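Local coordinates for protein leucine aminopeptidase A1, chloroplastic (Solanum lycopersicum, PDB 5D8N) that removes N-terminal amino acids, preferably leucine, from peptides as a magnesium-dependent homohexameric aminopeptidase, and also has chaperone activity, at residues A[295-300]-A[349-354]; A[406-411]-A[520-525]. The protein carries 1 engineered substitution. One frame throughout, in Å; residues are numbered along the deposited sequence.

Followed from the N terminus, the chain reaches the first of these segments in strand 293-305, passes helix 327-342 and returns in strand 347-358, where interaction 1 closes a loop of 48 residues. Strand 406-411 follows, and interaction 2 closes a second, longer loop when helix 519-527, near the C terminus, packs against it. The two loops lie in series, neither nested nor crossed. They meet in space because strand 293-305 lies between 347-358 and 406-411 in one mixed sheet: the V298 O to L410 N distance of 2.8 Å fits a hydrogen bond between interaction 1 and interaction 2. Together they tie three parallel strands to the C-terminal helix.

Interaction 1 of 2, residues A[295-300]-A[349-354]; sequences LALVGK and VHFIVA
L297 lies alongside F351 with both side chains pointing the same way, and its CD1 comes within 3.7 Å of F351 CE2. With CG beside its own backbone N (chi1 -61°), L297 also brings CD1 to 4.0 Å from V349 CG1. That V349 methyl in turn sits over one face of the F351 ring, 3.5 Å above its plane and offset toward the rim, so three apolar groups interlock on one face of the sheet. On this face helix 519-527 covers L295 and L297, while helix 327-342 covers F351 and V353. Four backbone bonds, with N-H...O angles of 162° or more, fix the parallel register: H350 N to L295 O, L297 N to H350 O, I352 N to L297 O and G299 N to I352 O. Strand 293-305, helix 327-342 and strand 347-358 follow one another as a beta-alpha-beta crossover unit in the M17 catalytic domain. The other face carries A296, V298, H350 and I352; V298 CG2 stands 4.2 Å from I352 CB. The H350 ring presents its edge to L295 O, with CD2 3.6 Å away, while its nitrogens bond to E348 and H281. Beyond G299 a water takes over from direct bonding, donating to G299 O at 2.7 Å and accepting from A354 N at 2.8 Å. K300, next in the chain, belongs to a magnesium-binding site; here its NZ bonds to T412 O.

Interaction 2 of 2, residues A[406-411]-A[520-525]; sequences KIIDLA and STLVEW
I408 CD1 sits over the face of the W525 indole, 3.5 Å from the centroid of the six-membered ring and 11° off its normal, a CH-pi contact almost square to the ring. The isoleucine reaches it with CG1 beside the backbone N (chi1 -61°), which leaves CG2 on the other branch to approach L522 CD2 at 4.1 Å. L410 and L522 meet tip to tip, L410 CD1 being 3.8 Å from L522 CD2. K406 comes to the ring differently, its CB lying in the indole plane at the edge, 3.9 Å from W525 CZ2. Farther out, K406 NZ forms a salt bridge with E438, whose carboxylate also accepts a weak hydrogen bond from W525 NE1. Replacing W525 by an alanine is likely to leave I408 CD1 and K406 CB without the ring they pack on, opening a gap between strand and helix. L297 of strand 293-305 and L435 of helix 433-446 also touch the W525 side chain. Strand and helix segments run antiparallel (178°), their axes 11.4 Å apart. K406, I408 and L410 turn toward helix 519-527 and I407 away, onto helix 388-401, so helices cover both faces of the sheet, as in an alpha/beta sandwich.

Interaction 1 of 2, residues A[295-300]-A[349-354]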
loop_
_atom_site.group_PDB
_atom_site.type_symbol
_atom_site.label_atom_id
_atom_site.label_comp_id
_atom_site.label_asym_id
_atom_site.label_seq_id
_atom_site.Cartn_x
_atom_site.Cartn_y
_atom_site.Cartn_z
ATOM N N LEU A 295 -14.976 -33.988 -29.311
ATOM C CA LEU A 295 -14.443 -33.295 -28.129
ATOM C C LEU A 295 -13.777 -31.998 -28.567
ATOM O O LEU A 295 -13.193 -31.927 -29.654
ATOM C CB LEU A 295 -13.431 -34.191 -27.424
ATOM C CG LEU A 295 -13.857 -35.639 -27.159
ATOM C CD1 LEU A 295 -12.659 -36.439 -26.663
ATOM C CD2 LEU A 295 -14.981 -35.703 -26.137
ATOM N N ALA A 296 -13.756 -31.012 -27.674
ATOM C CA ALA A 296 -12.907 -29.846 -27.838
ATOM C C ALA A 296 -11.997 -29.596 -26.638
ATOM O O ALA A 296 -12.397 -29.679 -25.482
ATOM C CB ALA A 296 -13.737 -28.591 -28.117
ATOM N N LEU A 297 -10.830 -29.059 -26.956
ATOM C CA LEU A 297 -9.870 -28.608 -25.965
ATOM C C LEU A 297 -9.582 -27.152 -26.289
ATOM O O LEU A 297 -9.064 -26.850 -27.364
ATOM C CB LEU A 297 -8.583 -29.430 -26.066
ATOM C CG LEU A 297 -8.745 -30.929 -25.826
ATOM C CD1 LEU A 297 -7.432 -31.642 -26.049
ATOM C CD2 LEU A 297 -9.215 -31.140 -24.391
ATOM N N VAL A 298 -9.945 -26.268 -25.364
ATOM C CA VAL A 298 -9.802 -24.831 -25.522
ATOM C C VAL A 298 -8.741 -24.287 -24.563
ATOM O O VAL A 298 -8.792 -24.551 -23.358
ATOM C CB VAL A 298 -11.135 -24.137 -25.222
ATOM C CG1 VAL A 298 -10.961 -22.626 -25.318
ATOM C CG2 VAL A 298 -12.176 -24.615 -26.216
ATOM N N GLY A 299 -7.768 -23.562 -25.105
ATOM C CA GLY A 299 -6.673 -23.034 -24.292
ATOM C C GLY A 299 -6.594 -21.526 -24.351
ATOM O O GLY A 299 -6.687 -20.928 -25.423
ATOM N N LYS A 300 -6.486 -20.895 -23.189
ATOM C CA LYS A 300 -6.243 -19.461 -23.141
ATOM C C LYS A 300 -4.900 -19.141 -23.790
ATOM O O LYS A 300 -3.867 -19.695 -23.431
ATOM C CB LYS A 300 -6.265 -18.963 -21.695
ATOM C CG LYS A 300 -5.966 -17.486 -21.573
ATOM C CD LYS A 300 -6.122 -17.005 -20.140
ATOM C CE LYS A 300 -4.844 -16.316 -19.716
ATOM N NZ LYS A 300 -5.095 -15.342 -18.652
ATOM N N VAL A 349 -11.225 -34.508 -32.273
ATOM C CA VAL A 349 -10.812 -33.538 -31.256
ATOM C C VAL A 349 -10.507 -32.198 -31.893
ATOM O O VAL A 349 -9.633 -32.082 -32.767
ATOM C CB VAL A 349 -9.558 -33.986 -30.482
ATOM C CG1 VAL A 349 -9.255 -33.023 -29.346
ATOM C CG2 VAL A 349 -9.762 -35.365 -29.880
ATOM N N HIS A 350 -11.197 -31.177 -31.404
ATOM C CA HIS A 350 -10.941 -29.810 -31.844
ATOM C C HIS A 350 -10.073 -29.076 -30.831
ATOM O O HIS A 350 -10.316 -29.156 -29.618
ATOM C CB HIS A 350 -12.274 -29.095 -32.002
ATOM C CG HIS A 350 -13.142 -29.705 -33.049
ATOM N ND1 HIS A 350 -13.253 -29.180 -34.313
ATOM C CD2 HIS A 350 -13.952 -30.785 -33.018
ATOM C CE1 HIS A 350 -14.025 -29.961 -35.046
ATOM N NE2 HIS A 350 -14.518 -30.899 -34.260
ATOM N N PHE A 351 -8.966 -28.529 -31.316
ATOM C CA PHE A 351 -8.052 -27.765 -30.477
ATOM C C PHE A 351 -8.181 -26.284 -30.822
ATOM O O PHE A 351 -7.958 -25.888 -31.968
ATOM C CB PHE A 351 -6.602 -28.208 -30.690
ATOM C CG PHE A 351 -6.374 -29.681 -30.613
ATOM C CD1 PHE A 351 -6.709 -30.511 -31.682
ATOM C CD2 PHE A 351 -5.880 -30.254 -29.463
ATOM C CE1 PHE A 351 -6.452 -31.869 -31.607
ATOM C CE2 PHE A 351 -5.718 -31.624 -29.342
ATOM C CZ PHE A 351 -6.000 -32.439 -30.413
ATOM N N ILE A 352 -8.590 -25.474 -29.849
ATOM C CA ILE A 352 -8.991 -24.089 -30.110
ATOM C C ILE A 352 -8.290 -23.091 -29.195
ATOM O O ILE A 352 -8.280 -23.277 -27.987
ATOM C CB ILE A 352 -10.510 -23.977 -29.965
ATOM C CG1 ILE A 352 -11.197 -24.760 -31.086
ATOM C CG2 ILE A 352 -10.951 -22.528 -30.003
ATOM C CD1 ILE A 352 -12.622 -25.133 -30.779
ATOM N N VAL A 353 -7.588 -22.132 -29.794
ATOM C CA VAL A 353 -6.890 -21.087 -29.072
ATOM C C VAL A 353 -7.126 -19.725 -29.721
ATOM O O VAL A 353 -6.758 -19.506 -30.879
ATOM C CB VAL A 353 -5.374 -21.322 -29.051
ATOM C CG1 VAL A 353 -4.673 -20.161 -28.356
ATOM C CG2 VAL A 353 -5.039 -22.612 -28.310
ATOM N N ALA A 354 -7.764 -18.823 -28.978
ATOM C CA ALA A 354 -7.923 -17.447 -29.427
ATOM C C ALA A 354 -6.720 -16.618 -28.997
ATOM O O ALA A 354 -6.651 -16.130 -27.851
ATOM C CB ALA A 354 -9.209 -16.856 -28.876
HETATM O O HOH W 1 -8.595 -19.330 -26.393
#

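Interaction 2 of 2, residues A[406-411]-A[520-525]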
loop_
_atom_site.group_PDB
_atom_site.type_symbol
_atom_site.label_atom_id
_atom_site.label_comp_id
_atom_site.label_asym_id
_atom_site.label_seq_id
_atom_site.Cartn_x
_atom_site.Cartn_y
_atom_site.Cartn_z
ATOM N N LYS A 406 -18.329 -32.578 -25.623
ATOM C CA LYS A 406 -17.636 -32.267 -24.381
ATOM C C LYS A 406 -16.522 -31.258 -24.676
ATOM O O LYS A 406 -15.787 -31.410 -25.659
ATOM C CB LYS A 406 -17.047 -33.536 -23.759
ATOM C CG LYS A 406 -18.046 -34.662 -23.500
ATOM C CD LYS A 406 -17.366 -35.902 -22.930
ATOM C CE LYS A 406 -18.334 -37.081 -22.824
ATOM N NZ LYS A 406 -17.598 -38.259 -22.280
ATOM N N ILE A 407 -16.348 -30.303 -23.766
ATOM C CA ILE A 407 -15.268 -29.321 -23.808
ATOM C C ILE A 407 -14.491 -29.353 -22.496
ATOM O O ILE A 407 -15.074 -29.239 -21.417
ATOM C CB ILE A 407 -15.827 -27.899 -23.992
ATOM C CG1 ILE A 407 -16.677 -27.813 -25.261
ATOM C CG2 ILE A 407 -14.698 -26.892 -24.074
ATOM C CD1 ILE A 407 -17.422 -26.508 -25.391
ATOM N N ILE A 408 -13.172 -29.296 -22.612
ATOM C CA ILE A 408 -12.329 -28.847 -21.511
ATOM C C ILE A 408 -11.577 -27.597 -21.910
ATOM O O ILE A 408 -10.905 -27.603 -22.951
ATOM C CB ILE A 408 -11.316 -29.930 -21.084
ATOM C CG1 ILE A 408 -12.039 -31.191 -20.607
ATOM C CG2 ILE A 408 -10.400 -29.394 -19.971
ATOM C CD1 ILE A 408 -11.115 -32.318 -20.202
ATOM N N ASP A 409 -11.618 -26.558 -21.073
ATOM C CA ASP A 409 -10.739 -25.412 -21.266
ATOM C C ASP A 409 -9.687 -25.373 -20.173
ATOM O O ASP A 409 -9.934 -25.802 -19.054
ATOM C CB ASP A 409 -11.482 -24.080 -21.352
ATOM C CG ASP A 409 -11.868 -23.537 -19.992
ATOM O OD1 ASP A 409 -10.963 -22.991 -19.281
ATOM O OD2 ASP A 409 -13.084 -23.584 -19.676
ATOM N N LEU A 410 -8.490 -24.944 -20.555
ATOM C CA LEU A 410 -7.407 -24.698 -19.615
ATOM C C LEU A 410 -6.991 -23.250 -19.731
ATOM O O LEU A 410 -6.728 -22.741 -20.820
ATOM C CB LEU A 410 -6.205 -25.586 -19.922
ATOM C CG LEU A 410 -6.360 -27.045 -19.455
ATOM C CD1 LEU A 410 -7.227 -27.771 -20.458
ATOM C CD2 LEU A 410 -5.004 -27.727 -19.368
ATOM N N ALA A 411 -6.901 -22.609 -18.580
ATOM C CA ALA A 411 -6.558 -21.191 -18.517
ATOM C C ALA A 411 -5.904 -20.856 -17.177
ATOM O O ALA A 411 -6.301 -21.357 -16.109
ATOM C CB ALA A 411 -7.805 -20.349 -18.693
ATOM N N SER A 520 -0.428 -34.297 -20.419
ATOM C CA SER A 520 -0.619 -35.725 -20.166
ATOM C C SER A 520 -2.042 -36.038 -19.754
ATOM O O SER A 520 -2.595 -37.072 -20.130
ATOM C CB SER A 520 0.395 -36.260 -19.141
ATOM O OG SER A 520 0.275 -35.524 -17.921
ATOM N N THR A 521 -2.627 -35.190 -18.916
ATOM C CA THR A 521 -3.999 -35.404 -18.478
ATOM C C THR A 521 -4.989 -35.304 -19.656
ATOM O O THR A 521 -5.905 -36.135 -19.801
ATOM C CB THR A 521 -4.388 -34.437 -17.344
ATOM O OG1 THR A 521 -3.531 -34.649 -16.215
ATOM C CG2 THR A 521 -5.820 -34.622 -16.909
ATOM N N LEU A 522 -4.807 -34.300 -20.506
ATOM C CA LEU A 522 -5.682 -34.164 -21.653
ATOM C C LEU A 522 -5.604 -35.367 -22.596
ATOM O O LEU A 522 -6.617 -35.821 -23.141
ATOM C CB LEU A 522 -5.389 -32.881 -22.422
ATOM C CG LEU A 522 -5.663 -31.571 -21.659
ATOM C CD1 LEU A 522 -5.291 -30.374 -22.515
ATOM C CD2 LEU A 522 -7.075 -31.462 -21.126
ATOM N N VAL A 523 -4.391 -35.836 -22.840
ATOM C CA VAL A 523 -4.206 -37.004 -23.681
ATOM C C VAL A 523 -4.943 -38.199 -23.074
ATOM O O VAL A 523 -5.644 -38.930 -23.802
ATOM C CB VAL A 523 -2.722 -37.332 -23.921
ATOM C CG1 VAL A 523 -2.559 -38.714 -24.556
ATOM C CG2 VAL A 523 -2.098 -36.255 -24.791
ATOM N N GLU A 524 -4.730 -38.437 -21.782
ATOM C CA GLU A 524 -5.421 -39.549 -21.126
ATOM C C GLU A 524 -6.919 -39.380 -21.263
ATOM O O GLU A 524 -7.644 -40.352 -21.460
ATOM C CB GLU A 524 -5.055 -39.680 -19.650
ATOM C CG GLU A 524 -3.665 -40.261 -19.414
ATOM C CD GLU A 524 -3.525 -41.727 -19.837
ATOM O OE1 GLU A 524 -4.536 -42.465 -19.827
ATOM O OE2 GLU A 524 -2.367 -42.152 -20.043
ATOM N N TRP A 525 -7.414 -38.162 -21.082
ATOM C CA TRP A 525 -8.849 -37.948 -21.143
ATOM C C TRP A 525 -9.397 -38.265 -22.537
ATOM O O TRP A 525 -10.452 -38.868 -22.689
ATOM C CB TRP A 525 -9.184 -36.498 -20.775
ATOM C CG TRP A 525 -10.645 -36.167 -20.895
ATOM C CD1 TRP A 525 -11.653 -36.605 -20.083
ATOM C CD2 TRP A 525 -11.263 -35.396 -21.921
ATOM N NE1 TRP A 525 -12.835 -36.011 -20.446
ATOM C CE2 TRP A 525 -12.636 -35.316 -21.606
ATOM C CE3 TRP A 525 -10.771 -34.631 -22.985
ATOM C CZ2 TRP A 525 -13.525 -34.532 -22.336
ATOM C CZ3 TRP A 525 -11.661 -33.877 -23.740
ATOM C CH2 TRP A 525 -13.020 -33.808 -23.385
#